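Local structure of Ps01740 (Pseudomonas sp. UW4, 5UIF) at residues Pro1-Ser13 with Tyr38-Ala51. The protein is a homologue of cis-3-chloroacrylic acid dehalogenase in the tautomerase superfamily and probably acts as a hydrolytic dehalogenase. Sequence-based numbering, arbitrary orientation.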
loop_
_atom_site.group_PDB
_atom_site.type_symbol
_atom_site.label_atom_id
_atom_site.label_comp_id
_atom_site.label_asym_id
_atom_site.label_seq_id
_atom_site.Cartn_x
_atom_site.Cartn_y
_atom_site.Cartn_z
ATOM N N PRO A 1 -5.665 -6.846 11.903
ATOM C CA PRO A 1 -6.294 -6.166 10.765
ATOM C C PRO A 1 -5.808 -4.731 10.599
ATOM O O PRO A 1 -5.611 -4.027 11.589
ATOM C CB PRO A 1 -7.782 -6.198 11.119
ATOM C CG PRO A 1 -7.808 -6.277 12.606
ATOM C CD PRO A 1 -6.634 -7.136 12.973
ATOM N N LEU A 2 -5.624 -4.308 9.353
ATOM C CA LEU A 2 -5.154 -2.960 9.060
ATOM C C LEU A 2 -6.030 -2.277 8.015
ATOM O O LEU A 2 -6.349 -2.863 6.981
ATOM C CB LEU A 2 -3.701 -2.994 8.581
ATOM C CG LEU A 2 -3.115 -1.661 8.111
ATOM C CD1 LEU A 2 -3.139 -0.634 9.235
ATOM C CD2 LEU A 2 -1.704 -1.849 7.577
ATOM N N TYR A 3 -6.418 -1.038 8.295
ATOM C CA TYR A 3 -7.195 -0.240 7.351
ATOM C C TYR A 3 -6.478 1.068 7.038
ATOM O O TYR A 3 -6.049 1.781 7.944
ATOM C CB TYR A 3 -8.594 0.044 7.905
ATOM C CG TYR A 3 -9.505 -1.163 7.931
ATOM C CD1 TYR A 3 -9.496 -2.041 9.006
ATOM C CD2 TYR A 3 -10.378 -1.420 6.882
ATOM C CE1 TYR A 3 -10.330 -3.145 9.034
ATOM C CE2 TYR A 3 -11.214 -2.519 6.900
ATOM C CZ TYR A 3 -11.186 -3.378 7.977
ATOM O OH TYR A 3 -12.019 -4.474 7.999
ATOM N N GLU A 4 -6.350 1.377 5.751
ATOM C CA GLU A 4 -5.650 2.583 5.321
ATOM C C GLU A 4 -6.556 3.485 4.490
ATOM O O GLU A 4 -7.206 3.029 3.551
ATOM C CB GLU A 4 -4.398 2.216 4.522
ATOM C CG GLU A 4 -3.409 1.352 5.288
ATOM C CD GLU A 4 -2.240 0.905 4.434
ATOM O OE1 GLU A 4 -1.311 1.713 4.223
ATOM O OE2 GLU A 4 -2.247 -0.256 3.974
ATOM N N CYS A 5 -6.589 4.768 4.839
ATOM C CA CYS A 5 -7.423 5.734 4.132
ATOM C C CYS A 5 -6.577 6.749 3.369
ATOM O O CYS A 5 -5.769 7.466 3.959
ATOM C CB CYS A 5 -8.350 6.456 5.111
ATOM S SG CYS A 5 -9.569 7.540 4.329
ATOM N N GLN A 6 -6.769 6.804 2.054
ATOM C CA GLN A 6 -6.029 7.733 1.209
ATOM C C GLN A 6 -6.950 8.760 0.563
ATOM O O GLN A 6 -7.780 8.419 -0.279
ATOM C CB GLN A 6 -5.258 6.976 0.126
ATOM C CG GLN A 6 -3.990 6.302 0.615
ATOM C CD GLN A 6 -3.226 5.623 -0.504
ATOM O OE1 GLN A 6 -3.771 5.371 -1.579
ATOM N NE2 GLN A 6 -1.956 5.325 -0.257
ATOM N N THR A 7 -6.802 10.018 0.964
ATOM C CA THR A 7 -7.588 11.105 0.390
ATOM C C THR A 7 -6.690 12.263 -0.021
ATOM O O THR A 7 -5.507 12.294 0.315
ATOM C CB THR A 7 -8.652 11.628 1.377
ATOM O OG1 THR A 7 -8.006 12.203 2.521
ATOM C CG2 THR A 7 -9.571 10.504 1.829
ATOM N N VAL A 8 -7.258 13.215 -0.756
ATOM C CA VAL A 8 -6.537 14.424 -1.130
ATOM C C VAL A 8 -6.394 15.328 0.092
ATOM O O VAL A 8 -7.323 15.446 0.891
ATOM C CB VAL A 8 -7.251 15.177 -2.277
ATOM C CG1 VAL A 8 -6.570 16.508 -2.567
ATOM C CG2 VAL A 8 -7.292 14.316 -3.528
ATOM N N LYS A 9 -5.223 15.942 0.236
ATOM C CA LYS A 9 -4.914 16.824 1.361
ATOM C C LYS A 9 -5.999 17.867 1.621
ATOM O O LYS A 9 -6.330 18.667 0.746
ATOM C CB LYS A 9 -3.574 17.523 1.115
ATOM C CG LYS A 9 -3.140 18.469 2.220
ATOM C CD LYS A 9 -1.785 19.082 1.905
ATOM C CE LYS A 9 -1.287 19.954 3.043
ATOM N NZ LYS A 9 0.074 20.491 2.770
ATOM N N GLY A 10 -6.554 17.845 2.830
ATOM C CA GLY A 10 -7.571 18.804 3.222
ATOM C C GLY A 10 -8.971 18.220 3.254
ATOM O O GLY A 10 -9.929 18.906 3.612
ATOM N N THR A 11 -9.091 16.950 2.881
ATOM C CA THR A 11 -10.389 16.284 2.850
ATOM C C THR A 11 -10.922 16.015 4.254
ATOM O O THR A 11 -12.047 16.390 4.582
ATOM C CB THR A 11 -10.322 14.951 2.083
ATOM O OG1 THR A 11 -9.922 15.192 0.728
ATOM C CG2 THR A 11 -11.678 14.264 2.091
ATOM N N LEU A 12 -10.109 15.363 5.078
ATOM C CA LEU A 12 -10.530 14.972 6.417
ATOM C C LEU A 12 -9.959 15.881 7.500
ATOM O O LEU A 12 -8.814 16.325 7.413
ATOM C CB LEU A 12 -10.123 13.522 6.691
ATOM C CG LEU A 12 -10.753 12.468 5.780
ATOM C CD1 LEU A 12 -10.213 11.082 6.098
ATOM C CD2 LEU A 12 -12.262 12.502 5.921
ATOM N N SER A 13 -10.772 16.156 8.517
ATOM C CA SER A 13 -10.332 16.915 9.682
ATOM C C SER A 13 -9.904 15.955 10.784
ATOM O O SER A 13 -9.884 14.740 10.585
ATOM C CB SER A 13 -11.442 17.845 10.182
ATOM O OG SER A 13 -12.567 17.101 10.621
ATOM N N TYR A 38 -6.312 -5.194 18.108
ATOM C CA TYR A 38 -5.556 -5.576 16.921
ATOM C C TYR A 38 -5.930 -4.720 15.713
ATOM O O TYR A 38 -5.276 -4.784 14.673
ATOM C CB TYR A 38 -5.775 -7.057 16.602
ATOM C CG TYR A 38 -5.174 -8.001 17.619
ATOM C CD1 TYR A 38 -3.935 -8.589 17.403
ATOM C CD2 TYR A 38 -5.844 -8.303 18.797
ATOM C CE1 TYR A 38 -3.381 -9.452 18.329
ATOM C CE2 TYR A 38 -5.298 -9.165 19.730
ATOM C CZ TYR A 38 -4.066 -9.737 19.491
ATOM O OH TYR A 38 -3.518 -10.596 20.415
ATOM N N VAL A 39 -6.980 -3.920 15.860
ATOM C CA VAL A 39 -7.468 -3.089 14.763
ATOM C C VAL A 39 -6.697 -1.776 14.660
ATOM O O VAL A 39 -6.732 -0.952 15.573
ATOM C CB VAL A 39 -8.967 -2.777 14.921
ATOM C CG1 VAL A 39 -9.452 -1.910 13.771
ATOM C CG2 VAL A 39 -9.770 -4.067 15.000
ATOM N N HIS A 40 -6.007 -1.587 13.540
ATOM C CA HIS A 40 -5.237 -0.370 13.308
ATOM C C HIS A 40 -5.776 0.402 12.110
ATOM O O HIS A 40 -6.042 -0.178 11.057
ATOM C CB HIS A 40 -3.758 -0.700 13.092
ATOM C CG HIS A 40 -3.178 -1.593 14.143
ATOM N ND1 HIS A 40 -2.777 -1.127 15.379
ATOM C CD2 HIS A 40 -2.926 -2.923 14.145
ATOM C CE1 HIS A 40 -2.307 -2.132 16.094
ATOM N NE2 HIS A 40 -2.387 -3.234 15.369
ATOM N N VAL A 41 -5.937 1.712 12.272
ATOM C CA VAL A 41 -6.424 2.565 11.193
ATOM C C VAL A 41 -5.439 3.693 10.900
ATOM O O VAL A 41 -5.071 4.457 11.794
ATOM C CB VAL A 41 -7.802 3.172 11.525
ATOM C CG1 VAL A 41 -8.308 4.011 10.360
ATOM C CG2 VAL A 41 -8.798 2.073 11.866
ATOM N N LEU A 42 -5.015 3.792 9.645
ATOM C CA LEU A 42 -4.049 4.808 9.239
ATOM C C LEU A 42 -4.658 5.790 8.242
ATOM O O LEU A 42 -5.498 5.419 7.424
ATOM C CB LEU A 42 -2.809 4.154 8.630
ATOM C CG LEU A 42 -2.233 2.940 9.363
ATOM C CD1 LEU A 42 -1.026 2.397 8.614
ATOM C CD2 LEU A 42 -1.869 3.286 10.800
ATOM N N PHE A 43 -4.225 7.045 8.314
ATOM C CA PHE A 43 -4.701 8.072 7.394
ATOM C C PHE A 43 -3.546 8.727 6.646
ATOM O O PHE A 43 -2.617 9.256 7.255
ATOM C CB PHE A 43 -5.512 9.132 8.142
ATOM C CG PHE A 43 -6.840 8.639 8.640
ATOM C CD1 PHE A 43 -6.959 8.085 9.904
ATOM C CD2 PHE A 43 -7.969 8.728 7.844
ATOM C CE1 PHE A 43 -8.180 7.630 10.363
ATOM C CE2 PHE A 43 -9.193 8.276 8.297
ATOM C CZ PHE A 43 -9.299 7.727 9.559
ATOM N N LYS A 44 -3.615 8.685 5.320
ATOM C CA LYS A 44 -2.593 9.284 4.474
ATOM C C LYS A 44 -3.212 10.278 3.500
ATOM O O LYS A 44 -4.265 10.014 2.918
ATOM C CB LYS A 44 -1.827 8.201 3.712
ATOM C CG LYS A 44 -0.860 7.412 4.576
ATOM C CD LYS A 44 -0.528 6.064 3.960
ATOM C CE LYS A 44 -1.746 5.154 3.952
ATOM N NZ LYS A 44 -1.473 3.866 3.259
ATOM N N GLU A 45 -2.558 11.421 3.328
ATOM C CA GLU A 45 -3.056 12.450 2.424
ATOM C C GLU A 45 -2.221 12.546 1.153
ATOM O O GLU A 45 -1.004 12.367 1.178
ATOM C CB GLU A 45 -3.092 13.811 3.124
ATOM C CG GLU A 45 -4.196 13.948 4.156
ATOM C CD GLU A 45 -4.335 15.365 4.675
ATOM O OE1 GLU A 45 -3.375 16.150 4.528
ATOM O OE2 GLU A 45 -5.406 15.696 5.226
ATOM N N LEU A 46 -2.893 12.827 0.041
ATOM C CA LEU A 46 -2.226 13.005 -1.241
ATOM C C LEU A 46 -2.107 14.485 -1.575
ATOM O O LEU A 46 -3.012 15.269 -1.285
ATOM C CB LEU A 46 -2.987 12.274 -2.349
ATOM C CG LEU A 46 -3.153 10.763 -2.183
ATOM C CD1 LEU A 46 -4.151 10.220 -3.192
ATOM C CD2 LEU A 46 -1.813 10.064 -2.326
ATOM N N GLU A 47 -0.986 14.866 -2.178
ATOM C CA GLU A 47 -0.790 16.242 -2.616
ATOM C C GLU A 47 -1.776 16.587 -3.724
ATOM O O GLU A 47 -2.077 15.748 -4.571
ATOM C CB GLU A 47 0.646 16.456 -3.097
ATOM C CG GLU A 47 1.694 16.314 -2.006
ATOM C CD GLU A 47 1.582 17.394 -0.949
ATOM O OE1 GLU A 47 1.221 18.538 -1.301
ATOM O OE2 GLU A 47 1.851 17.100 0.235
ATOM N N PRO A 48 -2.300 17.823 -3.707
ATOM C CA PRO A 48 -3.214 18.290 -4.755
ATOM C C PRO A 48 -2.590 18.180 -6.142
ATOM O O PRO A 48 -1.514 18.730 -6.376
ATOM C CB PRO A 48 -3.461 19.752 -4.378
ATOM C CG PRO A 48 -3.233 19.801 -2.908
ATOM C CD PRO A 48 -2.121 18.827 -2.644
ATOM N N GLY A 49 -3.258 17.469 -7.044
ATOM C CA GLY A 49 -2.748 17.269 -8.387
ATOM C C GLY A 49 -1.986 15.966 -8.528
ATOM O O GLY A 49 -1.335 15.724 -9.545
ATOM N N SER A 50 -2.064 15.125 -7.502
ATOM C CA SER A 50 -1.406 13.823 -7.526
ATOM C C SER A 50 -2.433 12.696 -7.488
ATOM O O SER A 50 -2.078 11.520 -7.414
ATOM C CB SER A 50 -0.430 13.688 -6.356
ATOM O OG SER A 50 0.537 14.724 -6.379
ATOM N N ALA A 51 -3.708 13.068 -7.535
ATOM C CA ALA A 51 -4.794 12.096 -7.586
ATOM C C ALA A 51 -5.569 12.254 -8.889
ATOM O O ALA A 51 -6.063 13.340 -9.198
ATOM C CB ALA A 51 -5.716 12.260 -6.389
HETATM O O HOH W 1 -7.495 13.883 4.337
HETATM O O HOH W 2 -7.027 10.567 4.815
#
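The Pro1 ring lies beside the chain at Tyr38 and Val39, its CG meeting Val39 CG2 at 3.8 Å and its CD meeting Tyr38 CB at 3.7 Å. With an alanine in its place the ring carbons are gone, which would probably uncover Tyr38 CB and Val39 CG2 and leave the chain start freer to turn. From the Pro1 carbonyl onward, strands 2-8 and 40-46 run parallel, joined by regular backbone hydrogen bonds as far as Lys9 N and Leu46 O. Strand pairing sets Cys5 CB 3.6 Å from Phe43 CD2 on the helix-covered face; chi1 of -173° leaves SG in an oblique sulfur-aromatic contact, 5.0 Å from the Phe43 ring centroid. Small Cys5 leaves room for this ring, which branched Leu12 also reaches through CD1. Nearby, Tyr3 OH hydrogen-bonds His28 ND1 of helix 14-32. On the other face, which packs against neighbouring subunits, Leu2 CD1 abuts Leu42 CG at 3.7 Å, and Lys44, long enough to bend at chi3 (-67°), brings NZ back to a salt bridge with Glu4 OE1. Beyond, Gly10 N in the type II turn Val8-Thr11 bonds Glu45 OE2 weakly, while a water ties that oxygen to Thr7 OG1 and Leu12 N, flanking the turn. With helix 14-32 between them, the strands form the beta-alpha-beta unit of the tautomerase fold, whose amino-terminal proline is, in characterised relatives, the catalytic residue.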